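Long-range contacts in PvdO (Pseudomonas aeruginosa, PDB 5HHA), which binds calcium and belongs to the formylglycine-generating-enzyme-like family, probably acting in periplasmic chromophore maturation by a reaction not firmly known: residues Ala222-Asp227 and Ala238-Lys243; Cys244-Ile249 and Arg266-Pro271. All blocks are in the same frame, centred on the assembly; numbering follows the deposited sequence.

Contact 1 of 2, residues Ala222-Asp227 and Ala238-Lys243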
loop_
_atom_site.group_PDB
_atom_site.type_symbol
_atom_site.label_atom_id
_atom_site.label_comp_id
_atom_site.label_asym_id
_atom_site.label_seq_id
_atom_site.Cartn_x
_atom_site.Cartn_y
_atom_site.Cartn_z
ATOM N N ALA A 222 -2.587 -5.207 -7.527
ATOM C CA ALA A 222 -2.547 -6.024 -8.732
ATOM C C ALA A 222 -3.421 -5.475 -9.849
ATOM O O ALA A 222 -3.132 -5.686 -11.024
ATOM C CB ALA A 222 -2.973 -7.459 -8.442
ATOM N N ASP A 223 -4.533 -4.829 -9.494
ATOM C CA ASP A 223 -5.616 -4.540 -10.416
ATOM C C ASP A 223 -5.194 -3.688 -11.590
ATOM O O ASP A 223 -4.414 -2.744 -11.456
ATOM C CB ASP A 223 -6.766 -3.791 -9.712
ATOM C CG ASP A 223 -7.298 -4.521 -8.505
ATOM O OD1 ASP A 223 -6.495 -4.976 -7.671
ATOM O OD2 ASP A 223 -8.547 -4.626 -8.389
ATOM N N CYS A 224 -5.777 -3.986 -12.745
ATOM C CA CYS A 224 -5.723 -3.069 -13.868
ATOM C C CYS A 224 -6.599 -1.861 -13.604
ATOM O O CYS A 224 -7.527 -1.925 -12.838
ATOM C CB CYS A 224 -6.156 -3.765 -15.154
ATOM S SG CYS A 224 -4.978 -5.087 -15.580
ATOM N N TRP A 225 -6.283 -0.761 -14.263
ATOM C CA TRP A 225 -6.982 0.496 -14.022
ATOM C C TRP A 225 -8.399 0.504 -14.593
ATOM O O TRP A 225 -8.649 0.052 -15.731
ATOM C CB TRP A 225 -6.197 1.648 -14.665
ATOM C CG TRP A 225 -6.955 2.949 -14.644
ATOM C CD1 TRP A 225 -7.218 3.713 -13.560
ATOM C CD2 TRP A 225 -7.544 3.621 -15.763
ATOM N NE1 TRP A 225 -7.940 4.822 -13.918
ATOM C CE2 TRP A 225 -8.155 4.789 -15.270
ATOM C CE3 TRP A 225 -7.617 3.341 -17.131
ATOM C CZ2 TRP A 225 -8.836 5.688 -16.094
ATOM C CZ3 TRP A 225 -8.299 4.233 -17.958
ATOM C CH2 TRP A 225 -8.889 5.397 -17.437
ATOM N N HIS A 226 -9.331 1.045 -13.805
ATOM C CA HIS A 226 -10.676 1.375 -14.263
ATOM C C HIS A 226 -11.035 2.695 -13.641
ATOM O O HIS A 226 -10.668 2.994 -12.507
ATOM C CB HIS A 226 -11.718 0.295 -13.869
ATOM C CG HIS A 226 -11.353 -1.076 -14.331
ATOM N ND1 HIS A 226 -10.464 -1.870 -13.658
ATOM C CD2 HIS A 226 -11.768 -1.803 -15.399
ATOM C CE1 HIS A 226 -10.288 -3.002 -14.311
ATOM N NE2 HIS A 226 -11.093 -2.996 -15.359
ATOM N N ASP A 227 -11.803 3.467 -14.394
ATOM C CA ASP A 227 -12.141 4.839 -14.052
ATOM C C ASP A 227 -13.411 4.975 -13.182
ATOM O O ASP A 227 -14.007 6.065 -13.102
ATOM C CB ASP A 227 -12.330 5.588 -15.383
ATOM C CG ASP A 227 -12.286 7.074 -15.239
ATOM O OD1 ASP A 227 -11.587 7.599 -14.338
ATOM O OD2 ASP A 227 -12.935 7.729 -16.081
ATOM N N ALA A 238 -8.726 -9.239 -7.513
ATOM C CA ALA A 238 -8.230 -8.140 -8.340
ATOM C C ALA A 238 -9.012 -8.028 -9.634
ATOM O O ALA A 238 -9.368 -9.057 -10.250
ATOM C CB ALA A 238 -6.794 -8.370 -8.658
ATOM N N TRP A 239 -9.270 -6.808 -10.082
ATOM C CA TRP A 239 -10.003 -6.536 -11.303
ATOM C C TRP A 239 -9.022 -6.446 -12.435
ATOM O O TRP A 239 -8.400 -5.402 -12.656
ATOM C CB TRP A 239 -10.767 -5.234 -11.129
ATOM C CG TRP A 239 -11.839 -4.961 -12.120
ATOM C CD1 TRP A 239 -12.206 -5.722 -13.192
ATOM C CD2 TRP A 239 -12.688 -3.811 -12.115
ATOM N NE1 TRP A 239 -13.257 -5.105 -13.847
ATOM C CE2 TRP A 239 -13.550 -3.923 -13.216
ATOM C CE3 TRP A 239 -12.782 -2.686 -11.291
ATOM C CZ2 TRP A 239 -14.507 -2.960 -13.502
ATOM C CZ3 TRP A 239 -13.715 -1.730 -11.584
ATOM C CH2 TRP A 239 -14.577 -1.870 -12.688
ATOM N N MET A 240 -8.861 -7.574 -13.136
ATOM C CA MET A 240 -7.875 -7.690 -14.185
ATOM C C MET A 240 -8.477 -7.536 -15.575
ATOM O O MET A 240 -9.674 -7.736 -15.791
ATOM C CB MET A 240 -7.161 -9.039 -14.073
ATOM C CG MET A 240 -6.513 -9.330 -12.722
ATOM S SD MET A 240 -5.417 -8.023 -12.139
ATOM C CE MET A 240 -4.105 -8.054 -13.357
ATOM N N GLU A 241 -7.631 -7.142 -16.508
ATOM C CA GLU A 241 -7.985 -7.122 -17.916
ATOM C C GLU A 241 -6.859 -7.865 -18.615
ATOM O O GLU A 241 -5.738 -7.957 -18.095
ATOM C CB GLU A 241 -8.140 -5.685 -18.440
ATOM C CG GLU A 241 -9.211 -4.844 -17.708
ATOM C CD GLU A 241 -10.629 -5.285 -18.002
ATOM O OE1 GLU A 241 -10.799 -6.032 -18.991
ATOM O OE2 GLU A 241 -11.572 -4.905 -17.261
ATOM N N GLU A 242 -7.169 -8.430 -19.776
ATOM C CA GLU A 242 -6.204 -9.229 -20.510
ATOM C C GLU A 242 -4.965 -8.385 -20.772
ATOM O O GLU A 242 -3.838 -8.828 -20.546
ATOM C CB GLU A 242 -6.817 -9.704 -21.826
ATOM C CG GLU A 242 -6.291 -11.045 -22.308
ATOM C CD GLU A 242 -7.200 -11.672 -23.351
ATOM O OE1 GLU A 242 -8.067 -12.495 -22.983
ATOM O OE2 GLU A 242 -7.056 -11.332 -24.541
ATOM N N LYS A 243 -5.187 -7.158 -21.234
ATOM C CA LYS A 243 -4.108 -6.236 -21.535
ATOM C C LYS A 243 -4.370 -4.938 -20.788
ATOM O O LYS A 243 -5.493 -4.424 -20.823
ATOM C CB LYS A 243 -4.048 -5.944 -23.038
ATOM C CG LYS A 243 -3.998 -7.186 -23.918
ATOM C CD LYS A 243 -4.048 -6.825 -25.395
ATOM C CE LYS A 243 -3.838 -8.066 -26.262
ATOM N NZ LYS A 243 -3.662 -7.732 -27.707
#

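Contact 2 of 2, residues Cys244-Ile249 and Arg266-Pro271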
loop_
_atom_site.group_PDB
_atom_site.type_symbol
_atom_site.label_atom_id
_atom_site.label_comp_id
_atom_site.label_asym_id
_atom_site.label_seq_id
_atom_site.Cartn_x
_atom_site.Cartn_y
_atom_site.Cartn_z
ATOM N N CYS A 244 -3.340 -4.417 -20.122
ATOM C CA CYS A 244 -3.464 -3.207 -19.303
ATOM C C CYS A 244 -2.298 -2.251 -19.457
ATOM O O CYS A 244 -1.166 -2.565 -19.093
ATOM C CB CYS A 244 -3.566 -3.579 -17.830
ATOM S SG CYS A 244 -4.702 -4.906 -17.558
ATOM N N GLU A 245 -2.596 -1.049 -19.927
ATOM C CA GLU A 245 -1.592 -0.012 -20.035
ATOM C C GLU A 245 -1.330 0.620 -18.669
ATOM O O GLU A 245 -0.263 1.145 -18.432
ATOM C CB GLU A 245 -2.054 1.084 -20.994
ATOM C CG GLU A 245 -0.913 1.918 -21.584
ATOM C CD GLU A 245 -0.772 3.288 -20.948
ATOM O OE1 GLU A 245 -1.580 4.189 -21.286
ATOM O OE2 GLU A 245 0.155 3.466 -20.119
ATOM N N LEU A 246 -2.330 0.565 -17.792
ATOM C CA LEU A 246 -2.263 1.199 -16.478
ATOM C C LEU A 246 -2.779 0.233 -15.435
ATOM O O LEU A 246 -3.700 -0.543 -15.699
ATOM C CB LEU A 246 -3.101 2.463 -16.442
ATOM C CG LEU A 246 -2.680 3.568 -17.403
ATOM C CD1 LEU A 246 -3.721 4.669 -17.411
ATOM C CD2 LEU A 246 -1.328 4.133 -17.026
ATOM N N VAL A 247 -2.143 0.263 -14.263
ATOM C CA VAL A 247 -2.603 -0.488 -13.116
ATOM C C VAL A 247 -2.864 0.467 -11.955
ATOM O O VAL A 247 -2.447 1.611 -11.974
ATOM C CB VAL A 247 -1.569 -1.562 -12.697
ATOM C CG1 VAL A 247 -1.417 -2.640 -13.789
ATOM C CG2 VAL A 247 -0.232 -0.940 -12.300
ATOM N N GLN A 248 -3.584 -0.008 -10.954
ATOM C CA GLN A 248 -3.913 0.806 -9.788
ATOM C C GLN A 248 -2.761 0.868 -8.799
ATOM O O GLN A 248 -2.016 -0.105 -8.611
ATOM C CB GLN A 248 -5.131 0.222 -9.050
ATOM C CG GLN A 248 -6.376 0.063 -9.897
ATOM C CD GLN A 248 -7.148 1.339 -10.256
ATOM O OE1 GLN A 248 -6.884 2.451 -9.789
ATOM N NE2 GLN A 248 -8.113 1.169 -11.088
ATOM N N ILE A 249 -2.658 2.005 -8.118
ATOM C CA ILE A 249 -1.823 2.168 -6.934
ATOM C C ILE A 249 -2.704 2.780 -5.843
ATOM O O ILE A 249 -3.724 3.432 -6.122
ATOM C CB ILE A 249 -0.565 3.028 -7.215
ATOM C CG1 ILE A 249 -0.954 4.396 -7.751
ATOM C CG2 ILE A 249 0.348 2.314 -8.193
ATOM C CD1 ILE A 249 0.245 5.345 -7.998
ATOM N N ARG A 266 -8.009 6.860 -5.109
ATOM C CA ARG A 266 -7.489 5.929 -6.107
ATOM C C ARG A 266 -6.465 6.644 -6.966
ATOM O O ARG A 266 -6.525 7.862 -7.135
ATOM C CB ARG A 266 -8.615 5.416 -7.031
ATOM C CG ARG A 266 -9.790 4.837 -6.279
ATOM C CD ARG A 266 -10.892 4.368 -7.210
ATOM N NE ARG A 266 -10.524 3.078 -7.788
ATOM C CZ ARG A 266 -11.109 2.532 -8.854
ATOM N NH1 ARG A 266 -12.089 3.169 -9.483
ATOM N NH2 ARG A 266 -10.724 1.338 -9.281
ATOM N N ASN A 267 -5.537 5.899 -7.552
ATOM C CA ASN A 267 -4.610 6.453 -8.530
ATOM C C ASN A 267 -4.094 5.299 -9.374
ATOM O O ASN A 267 -4.460 4.149 -9.152
ATOM C CB ASN A 267 -3.487 7.209 -7.802
ATOM C CG ASN A 267 -2.873 8.314 -8.659
ATOM O OD1 ASN A 267 -3.020 8.360 -9.873
ATOM N ND2 ASN A 267 -2.169 9.214 -8.015
ATOM N N ASN A 268 -3.260 5.603 -10.351
ATOM C CA ASN A 268 -2.796 4.596 -11.301
ATOM C C ASN A 268 -1.404 4.959 -11.797
ATOM O O ASN A 268 -0.946 6.074 -11.629
ATOM C CB ASN A 268 -3.789 4.437 -12.468
ATOM C CG ASN A 268 -3.872 5.665 -13.327
ATOM O OD1 ASN A 268 -4.838 6.437 -13.240
ATOM N ND2 ASN A 268 -2.859 5.896 -14.118
ATOM N N ALA A 269 -0.726 3.985 -12.366
ATOM C CA ALA A 269 0.591 4.184 -12.959
ATOM C C ALA A 269 0.728 3.130 -14.059
ATOM O O ALA A 269 0.079 2.097 -14.015
ATOM C CB ALA A 269 1.684 4.010 -11.911
ATOM N N ALA A 270 1.613 3.364 -15.018
ATOM C CA ALA A 270 1.975 2.284 -15.930
ATOM C C ALA A 270 2.774 1.264 -15.140
ATOM O O ALA A 270 3.589 1.651 -14.275
ATOM C CB ALA A 270 2.806 2.831 -17.082
ATOM N N PRO A 271 2.564 -0.025 -15.381
ATOM C CA PRO A 271 3.269 -1.016 -14.555
ATOM C C PRO A 271 4.790 -0.994 -14.676
ATOM O O PRO A 271 5.482 -1.482 -13.774
ATOM C CB PRO A 271 2.666 -2.360 -15.005
ATOM C CG PRO A 271 2.005 -2.066 -16.313
ATOM C CD PRO A 271 1.573 -0.653 -16.277
HETATM O O HOH W 1 -6.252 3.016 -6.925
#

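Contact 1 of 2, residues Ala222-Asp227 and Ala238-Lys243
A disulfide-anchored loop packs here on the short strand 223-224 and the chain just after it, and its centre is an aromatic stack of H226 on W239. The imidazole lies flat over the indole: its centroid is 3.5 Å from that of the six-membered ring, and the planes differ by 6°. CE1 of H226 reaches the five-membered part, 3.3 Å from CG of W239, while CB of H226 stands over the six-membered ring as a CH-pi contact. W239 CG is anti to its backbone N (chi1 -165°), a torsion that carries the indole across to the histidine.

The rotation of the imidazole is fixed at its edge. NE2 of H226 donates to OE2 of E241 over 2.7 Å in a nearly straight bond. The carboxylate oxygen lies in the imidazole plane and uses its anti lone pair, although the two planes are 57° apart.

Toward A222 the backbone amides of W239 and C224 donate the bonds. The amide N of W239 donates to OD2 of D223 at 2.9 Å, meeting the oxygen from above the carboxylate plane; OD1 of D223 is held by the backbone N of E154, so both oxygens are engaged. A more bent backbone bond runs from N of C224 to O of W239 at 3.0 Å. M240, bent at chi2 and chi3, brings its CE to 3.8 Å from SG of C224, and the methyl groups of A222 and A238 meet.

C224 is disulfide-bonded to C244, just beyond this loop. The whole is a cystine-closed surface loop, fastened to strand 223-224 by the bonds of D223 and C224, and to the chain just after the strand by the H226 stack and its His-carboxylate hydrogen bond to E241.

Contact 2 of 2, residues Cys244-Ile249 and Arg266-Pro271
Strands 247-249 and 266-269 pair antiparallel with a marked twist: their short axes approach to 4.3 Å, and their N-to-C directions differ by 129°. V247 and A269 form a hydrogen-bonded pair, with N of V247 to O of A269 at 2.9 Å and the return bond from N of A269 to O of V247 at 3.0 Å. At the next such pair N of I249 donates to O of N267, from well above the carbonyl plane, whereas the return bond from N of N267 to O of I249 is weak at 3.4 Å. A water supplements it, donating to O of I249 and accepting from N of N267. Between them, Q248 and N268 are a non-hydrogen-bonded pair.

V247, I249, N267 and A269 share one sheet face. I249 CG1 sits between its backbone N and carbonyl carbon (chi1 57°), which lays it against CB of N267 at 3.8 Å, while CG2 of I249 meets the A269 methyl. N267 turns OD1 back to accept from N of N268, and its ND2 bonds OH of Y218. At the loop end, CG2 of V247 packs on the P271 ring, and both side chains also touch Y131 of helix 131-145. Both methyls of L246 approach ND2 of N268 from the same side, CD1 at 3.6 Å.

The guanidinium of R266 reaches the side-chain amide of Q248, the planes 18° apart; its NE forms a salt bridge with E154, and NH1 bonds O of D64 and O of H228. The contact joins strand 266-269 to strand 247-251, which also pairs with strand 218-221, in the mixed sheet of this FGE-sulfatase family domain.

In the fold
The two contacts follow one another along the chain, their centres 8 Å apart, and are tied covalently by the C224-C244 disulfide, SG to SG 2.0 Å. A probable hydrogen bond from N of Q248 to O of D223 also joins them, bringing strand 223-224 beside strand 247-251. Contact 1 is the more peripheral, about 16 Å from the chain centre against about 13 Å, with two of eight touching residues buried; contact 2 buries five of twelve. Contact 1 relies mainly on a ring stack and side-chain polar bonds, contact 2 on strand backbone pairing. E154 serves both, its amide gripping D223 and its carboxylate R266. Both lie away from the calcium site.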